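Long-range contact in leukocyte-associated immunoglobulin-like receptor 1 (Mus musculus, PDB 4ESK), which acts as an inhibitory receptor that constitutively restrains the cytolytic function of natural killer cells, B-cells and T-cells: residues Asp34-Lys46 and Glu53-Ile67. Residues are numbered along the deposited sequence; the frame is centred on the assembly and turned at random.
Sequences DKHDLYNMVRLEK and EKSTEPYKTEDEFEI
H36 reaches from a short 3-10 turn over the loop ahead of strand 62-67, and its NE2 donates a nearly straight 2.6 Å hydrogen bond to OD1 of D63, within that strand. The bond lies in the ring plane and uses the syn lone pair of OD1, and ring and carboxylate are almost coplanar. With CG anti to the backbone N (chi1 -168°), the ring also lies flat beneath T61, whose CA sits over its face, 3.7 Å from the centroid, in a CH-pi contact. Imidazole suits this place, offering an in-plane donor and a flat surface at once. D63 is held further: OD2 accepts E57 N at 2.9 Å, and OD1 also meets Y82 OH. A leucine in place of H36 would probably leave D63 OD1 without one of its donors and the T61 backbone without its aromatic face.

V42 and K54 bond each other both ways (V42 N to K54 O, 2.9 Å) as an antiparallel hydrogen-bonded pair; T56 N to N40 O extends the link into the adjoining loops.

Apolar packing continues inward. Compact, buried V42 sets CG1 3.8 Å from D63 CB; the flat F65 ring offers L44 CB a broad face, and L44 CD2 meets I67 CD1 tip to tip at 4.0 Å.

The antiparallel hairpin of strands 41-46 and 49-55, facing strand 62-67 of the other sheet, is typical of the immunoglobulin beta-sandwich, here the receptor's Ig-like domain.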
loop_
_atom_site.group_PDB
_atom_site.type_symbol
_atom_site.label_atom_id
_atom_site.label_comp_id
_atom_site.label_asym_id
_atom_site.label_seq_id
_atom_site.Cartn_x
_atom_site.Cartn_y
_atom_site.Cartn_z
ATOM N N ASP A 34 10.699 -12.801 1.276
ATOM C CA ASP A 34 11.681 -13.430 2.162
ATOM C C ASP A 34 11.126 -13.620 3.569
ATOM O O ASP A 34 11.302 -14.694 4.131
ATOM C CB ASP A 34 13.026 -12.653 2.230
ATOM C CG ASP A 34 13.658 -12.416 0.857
ATOM O OD1 ASP A 34 13.803 -13.414 0.114
ATOM O OD2 ASP A 34 14.020 -11.242 0.522
ATOM N N LYS A 35 10.457 -12.608 4.129
ATOM C CA LYS A 35 10.120 -12.605 5.572
ATOM C C LYS A 35 8.630 -12.643 5.888
ATOM O O LYS A 35 8.239 -12.493 7.041
ATOM C CB LYS A 35 10.704 -11.361 6.254
ATOM C CG LYS A 35 12.153 -11.077 5.940
ATOM C CD LYS A 35 13.081 -12.083 6.577
ATOM C CE LYS A 35 14.529 -11.594 6.556
ATOM N NZ LYS A 35 14.711 -10.174 6.997
ATOM N N HIS A 36 7.790 -12.861 4.886
ATOM C CA HIS A 36 6.339 -12.687 5.061
ATOM C C HIS A 36 5.765 -13.563 6.149
ATOM O O HIS A 36 4.905 -13.121 6.915
ATOM C CB HIS A 36 5.644 -12.949 3.729
ATOM C CG HIS A 36 4.191 -12.543 3.694
ATOM N ND1 HIS A 36 3.197 -13.394 3.967
ATOM C CD2 HIS A 36 3.589 -11.340 3.330
ATOM C CE1 HIS A 36 2.009 -12.755 3.818
ATOM N NE2 HIS A 36 2.259 -11.507 3.429
ATOM N N ASP A 37 6.263 -14.800 6.262
ATOM C CA ASP A 37 5.746 -15.750 7.260
ATOM C C ASP A 37 5.966 -15.310 8.711
ATOM O O ASP A 37 5.298 -15.822 9.615
ATOM C CB ASP A 37 6.385 -17.144 7.081
ATOM C CG ASP A 37 5.751 -17.950 5.971
ATOM O OD1 ASP A 37 6.466 -18.728 5.302
ATOM O OD2 ASP A 37 4.528 -17.833 5.771
ATOM N N LEU A 38 6.887 -14.384 8.942
ATOM C CA LEU A 38 7.222 -13.957 10.313
ATOM C C LEU A 38 6.186 -13.008 10.926
ATOM O O LEU A 38 6.102 -12.879 12.162
ATOM C CB LEU A 38 8.584 -13.285 10.367
ATOM C CG LEU A 38 9.797 -14.048 9.831
ATOM C CD1 LEU A 38 11.062 -13.277 10.142
ATOM C CD2 LEU A 38 9.840 -15.465 10.390
ATOM N N TYR A 39 5.417 -12.331 10.071
ATOM C CA TYR A 39 4.492 -11.274 10.508
ATOM C C TYR A 39 3.072 -11.757 10.272
ATOM O O TYR A 39 2.801 -12.379 9.239
ATOM C CB TYR A 39 4.798 -9.966 9.760
ATOM C CG TYR A 39 6.232 -9.527 9.975
ATOM C CD1 TYR A 39 6.603 -8.857 11.117
ATOM C CD2 TYR A 39 7.235 -9.871 9.072
ATOM C CE1 TYR A 39 7.917 -8.480 11.348
ATOM C CE2 TYR A 39 8.556 -9.514 9.297
ATOM C CZ TYR A 39 8.895 -8.814 10.443
ATOM O OH TYR A 39 10.200 -8.438 10.712
ATOM N N ASN A 40 2.183 -11.520 11.235
ATOM C CA ASN A 40 0.801 -11.988 11.133
ATOM C C ASN A 40 -0.236 -10.883 10.876
ATOM O O ASN A 40 -1.401 -11.187 10.672
ATOM C CB ASN A 40 0.409 -12.846 12.352
ATOM C CG ASN A 40 0.394 -12.075 13.647
ATOM O OD1 ASN A 40 0.721 -10.891 13.701
ATOM N ND2 ASN A 40 0.014 -12.774 14.737
ATOM N N MET A 41 0.202 -9.628 10.902
ATOM C CA MET A 41 -0.643 -8.486 10.579
ATOM C C MET A 41 0.009 -7.615 9.516
ATOM O O MET A 41 1.221 -7.466 9.464
ATOM C CB MET A 41 -0.903 -7.631 11.814
ATOM C CG MET A 41 -1.810 -8.331 12.829
ATOM S SD MET A 41 -3.481 -8.583 12.199
ATOM C CE MET A 41 -3.983 -6.872 11.939
ATOM N N VAL A 42 -0.830 -7.010 8.688
ATOM C CA VAL A 42 -0.349 -6.027 7.733
ATOM C C VAL A 42 -1.298 -4.835 7.769
ATOM O O VAL A 42 -2.532 -4.988 7.778
ATOM C CB VAL A 42 -0.211 -6.606 6.310
ATOM C CG1 VAL A 42 -1.511 -7.220 5.813
ATOM C CG2 VAL A 42 0.293 -5.525 5.356
ATOM N N ARG A 43 -0.716 -3.653 7.795
ATOM C CA ARG A 43 -1.501 -2.438 7.806
ATOM C C ARG A 43 -1.039 -1.450 6.747
ATOM O O ARG A 43 0.156 -1.360 6.390
ATOM C CB ARG A 43 -1.530 -1.807 9.177
ATOM C CG ARG A 43 -0.281 -1.112 9.657
ATOM C CD ARG A 43 -0.575 -0.551 11.045
ATOM N NE ARG A 43 0.548 0.146 11.662
ATOM C CZ ARG A 43 1.492 -0.418 12.421
ATOM N NH1 ARG A 43 1.517 -1.725 12.661
ATOM N NH2 ARG A 43 2.429 0.344 12.947
ATOM N N LEU A 44 -2.027 -0.770 6.202
ATOM C CA LEU A 44 -1.790 0.341 5.321
ATOM C C LEU A 44 -1.858 1.571 6.188
ATOM O O LEU A 44 -2.905 1.841 6.806
ATOM C CB LEU A 44 -2.848 0.338 4.231
ATOM C CG LEU A 44 -2.722 1.271 3.048
ATOM C CD1 LEU A 44 -1.340 1.147 2.394
ATOM C CD2 LEU A 44 -3.838 0.880 2.094
ATOM N N GLU A 45 -0.745 2.282 6.270
ATOM C CA GLU A 45 -0.644 3.532 7.013
ATOM C C GLU A 45 -0.869 4.679 6.033
ATOM O O GLU A 45 -0.298 4.674 4.942
ATOM C CB GLU A 45 0.730 3.677 7.668
ATOM C CG GLU A 45 0.847 4.891 8.604
ATOM C CD GLU A 45 2.241 5.102 9.178
ATOM O OE1 GLU A 45 2.463 4.726 10.340
ATOM O OE2 GLU A 45 3.129 5.645 8.468
ATOM N N LYS A 46 -1.703 5.641 6.423
ATOM C CA LYS A 46 -1.905 6.869 5.634
ATOM C C LYS A 46 -1.640 8.060 6.522
ATOM O O LYS A 46 -2.271 8.181 7.573
ATOM C CB LYS A 46 -3.332 6.933 5.102
ATOM C CG LYS A 46 -3.709 8.211 4.327
ATOM C CD LYS A 46 -5.160 8.145 3.893
ATOM C CE LYS A 46 -5.588 9.353 3.076
ATOM N NZ LYS A 46 -5.431 10.642 3.815
ATOM N N GLU A 53 -6.285 -2.374 8.048
ATOM C CA GLU A 53 -5.440 -3.484 8.470
ATOM C C GLU A 53 -6.141 -4.817 8.426
ATOM O O GLU A 53 -7.370 -4.907 8.395
ATOM C CB GLU A 53 -4.821 -3.217 9.834
ATOM C CG GLU A 53 -5.800 -3.196 10.986
ATOM C CD GLU A 53 -5.172 -2.758 12.304
ATOM O OE1 GLU A 53 -3.930 -2.672 12.420
ATOM O OE2 GLU A 53 -5.958 -2.494 13.237
ATOM N N LYS A 54 -5.344 -5.871 8.387
ATOM C CA LYS A 54 -5.864 -7.222 8.362
ATOM C C LYS A 54 -4.766 -8.230 8.643
ATOM O O LYS A 54 -3.601 -7.870 8.661
ATOM C CB LYS A 54 -6.543 -7.544 7.020
ATOM C CG LYS A 54 -5.671 -7.429 5.779
ATOM C CD LYS A 54 -6.364 -8.046 4.567
ATOM C CE LYS A 54 -5.776 -7.553 3.256
ATOM N NZ LYS A 54 -6.514 -8.054 2.069
ATOM N N SER A 55 -5.174 -9.477 8.894
ATOM C CA SER A 55 -4.248 -10.582 9.019
ATOM C C SER A 55 -3.578 -10.823 7.676
ATOM O O SER A 55 -4.180 -10.610 6.624
ATOM C CB SER A 55 -4.968 -11.861 9.438
ATOM O OG SER A 55 -4.100 -12.967 9.287
ATOM N N THR A 56 -2.328 -11.258 7.707
ATOM C CA THR A 56 -1.605 -11.559 6.471
ATOM C C THR A 56 -2.098 -12.837 5.781
ATOM O O THR A 56 -2.638 -13.733 6.426
ATOM C CB THR A 56 -0.105 -11.743 6.784
ATOM O OG1 THR A 56 0.014 -12.702 7.849
ATOM C CG2 THR A 56 0.533 -10.429 7.193
ATOM N N GLU A 57 -1.876 -12.937 4.469
ATOM C CA GLU A 57 -2.146 -14.184 3.725
ATOM C C GLU A 57 -1.249 -15.345 4.170
ATOM O O GLU A 57 -0.063 -15.157 4.341
ATOM C CB GLU A 57 -1.901 -13.952 2.230
ATOM C CG GLU A 57 -2.910 -13.021 1.584
ATOM C CD GLU A 57 -4.186 -13.732 1.183
ATOM O OE1 GLU A 57 -4.225 -14.979 1.211
ATOM O OE2 GLU A 57 -5.158 -13.035 0.836
ATOM N N PRO A 58 -1.811 -16.553 4.333
ATOM C CA PRO A 58 -0.973 -17.671 4.789
ATOM C C PRO A 58 0.044 -18.158 3.759
ATOM O O PRO A 58 1.162 -18.547 4.141
ATOM C CB PRO A 58 -1.989 -18.791 5.097
ATOM C CG PRO A 58 -3.277 -18.383 4.479
ATOM C CD PRO A 58 -3.249 -16.878 4.354
ATOM N N TYR A 59 -0.324 -18.102 2.475
ATOM C CA TYR A 59 0.448 -18.734 1.382
ATOM C C TYR A 59 0.788 -17.823 0.212
ATOM O O TYR A 59 1.188 -18.315 -0.843
ATOM C CB TYR A 59 -0.312 -19.942 0.811
ATOM C CG TYR A 59 -0.723 -20.923 1.876
ATOM C CD1 TYR A 59 0.239 -21.551 2.663
ATOM C CD2 TYR A 59 -2.058 -21.209 2.109
ATOM C CE1 TYR A 59 -0.123 -22.439 3.660
ATOM C CE2 TYR A 59 -2.438 -22.089 3.113
ATOM C CZ TYR A 59 -1.465 -22.703 3.877
ATOM O OH TYR A 59 -1.821 -23.585 4.860
ATOM N N LYS A 60 0.586 -16.525 0.337
ATOM C CA LYS A 60 1.200 -15.612 -0.632
ATOM C C LYS A 60 1.847 -14.484 0.093
ATOM O O LYS A 60 1.511 -14.220 1.251
ATOM C CB LYS A 60 0.247 -15.141 -1.740
ATOM C CG LYS A 60 -1.034 -14.453 -1.344
ATOM C CD LYS A 60 -1.789 -14.024 -2.610
ATOM C CE LYS A 60 -3.043 -13.221 -2.309
ATOM N NZ LYS A 60 -2.823 -11.738 -2.283
ATOM N N THR A 61 2.808 -13.855 -0.569
ATOM C CA THR A 61 3.637 -12.833 0.048
ATOM C C THR A 61 3.127 -11.427 -0.279
ATOM O O THR A 61 3.776 -10.441 0.063
ATOM C CB THR A 61 5.114 -12.992 -0.351
ATOM O OG1 THR A 61 5.249 -13.043 -1.778
ATOM C CG2 THR A 61 5.707 -14.280 0.259
ATOM N N GLU A 62 1.993 -11.343 -0.972
ATOM C CA GLU A 62 1.345 -10.073 -1.246
ATOM C C GLU A 62 0.027 -9.993 -0.482
ATOM O O GLU A 62 -0.682 -10.985 -0.346
ATOM C CB GLU A 62 1.060 -9.907 -2.755
ATOM C CG GLU A 62 2.304 -9.763 -3.613
ATOM C CD GLU A 62 3.233 -10.978 -3.590
ATOM O OE1 GLU A 62 2.819 -12.085 -3.989
ATOM O OE2 GLU A 62 4.386 -10.833 -3.153
ATOM N N ASP A 63 -0.302 -8.795 -0.037
ATOM C CA ASP A 63 -1.527 -8.507 0.720
ATOM C C ASP A 63 -2.141 -7.253 0.106
ATOM O O ASP A 63 -1.505 -6.198 0.084
ATOM C CB ASP A 63 -1.151 -8.248 2.166
ATOM C CG ASP A 63 -0.530 -9.450 2.823
ATOM O OD1 ASP A 63 0.718 -9.534 2.840
ATOM O OD2 ASP A 63 -1.277 -10.340 3.285
ATOM N N GLU A 64 -3.358 -7.376 -0.413
ATOM C CA GLU A 64 -3.955 -6.306 -1.189
ATOM C C GLU A 64 -5.047 -5.590 -0.432
ATOM O O GLU A 64 -5.800 -6.216 0.319
ATOM C CB GLU A 64 -4.585 -6.857 -2.446
ATOM C CG GLU A 64 -3.611 -7.437 -3.430
ATOM C CD GLU A 64 -4.244 -7.668 -4.781
ATOM O OE1 GLU A 64 -5.354 -7.145 -5.032
ATOM O OE2 GLU A 64 -3.632 -8.394 -5.580
ATOM N N PHE A 65 -5.145 -4.290 -0.666
ATOM C CA PHE A 65 -6.205 -3.457 -0.112
ATOM C C PHE A 65 -6.867 -2.743 -1.287
ATOM O O PHE A 65 -6.206 -1.987 -1.984
ATOM C CB PHE A 65 -5.615 -2.424 0.839
ATOM C CG PHE A 65 -4.966 -3.003 2.069
ATOM C CD1 PHE A 65 -5.680 -3.124 3.231
ATOM C CD2 PHE A 65 -3.633 -3.382 2.070
ATOM C CE1 PHE A 65 -5.099 -3.650 4.376
ATOM C CE2 PHE A 65 -3.040 -3.916 3.208
ATOM C CZ PHE A 65 -3.772 -4.033 4.369
ATOM N N GLU A 66 -8.148 -3.007 -1.535
ATOM C CA GLU A 66 -8.865 -2.300 -2.586
ATOM C C GLU A 66 -9.535 -1.081 -1.979
ATOM O O GLU A 66 -10.242 -1.194 -0.974
ATOM C CB GLU A 66 -9.909 -3.170 -3.273
ATOM C CG GLU A 66 -10.384 -2.549 -4.584
ATOM C CD GLU A 66 -11.600 -3.226 -5.170
ATOM O OE1 GLU A 66 -12.088 -4.206 -4.572
ATOM O OE2 GLU A 66 -12.065 -2.784 -6.239
ATOM N N ILE A 67 -9.285 0.072 -2.595
ATOM C CA ILE A 67 -9.789 1.354 -2.161
ATOM C C ILE A 67 -10.525 2.019 -3.326
ATOM O O ILE A 67 -9.910 2.545 -4.235
ATOM C CB ILE A 67 -8.670 2.300 -1.698
ATOM C CG1 ILE A 67 -7.769 1.626 -0.660
ATOM C CG2 ILE A 67 -9.247 3.577 -1.118
ATOM C CD1 ILE A 67 -6.574 2.488 -0.313
HETATM O O HOH W 1 2.648 -16.010 5.068
HETATM O O HOH W 2 2.129 -14.219 7.280
HETATM O O HOH W 3 -3.298 -12.113 12.415
#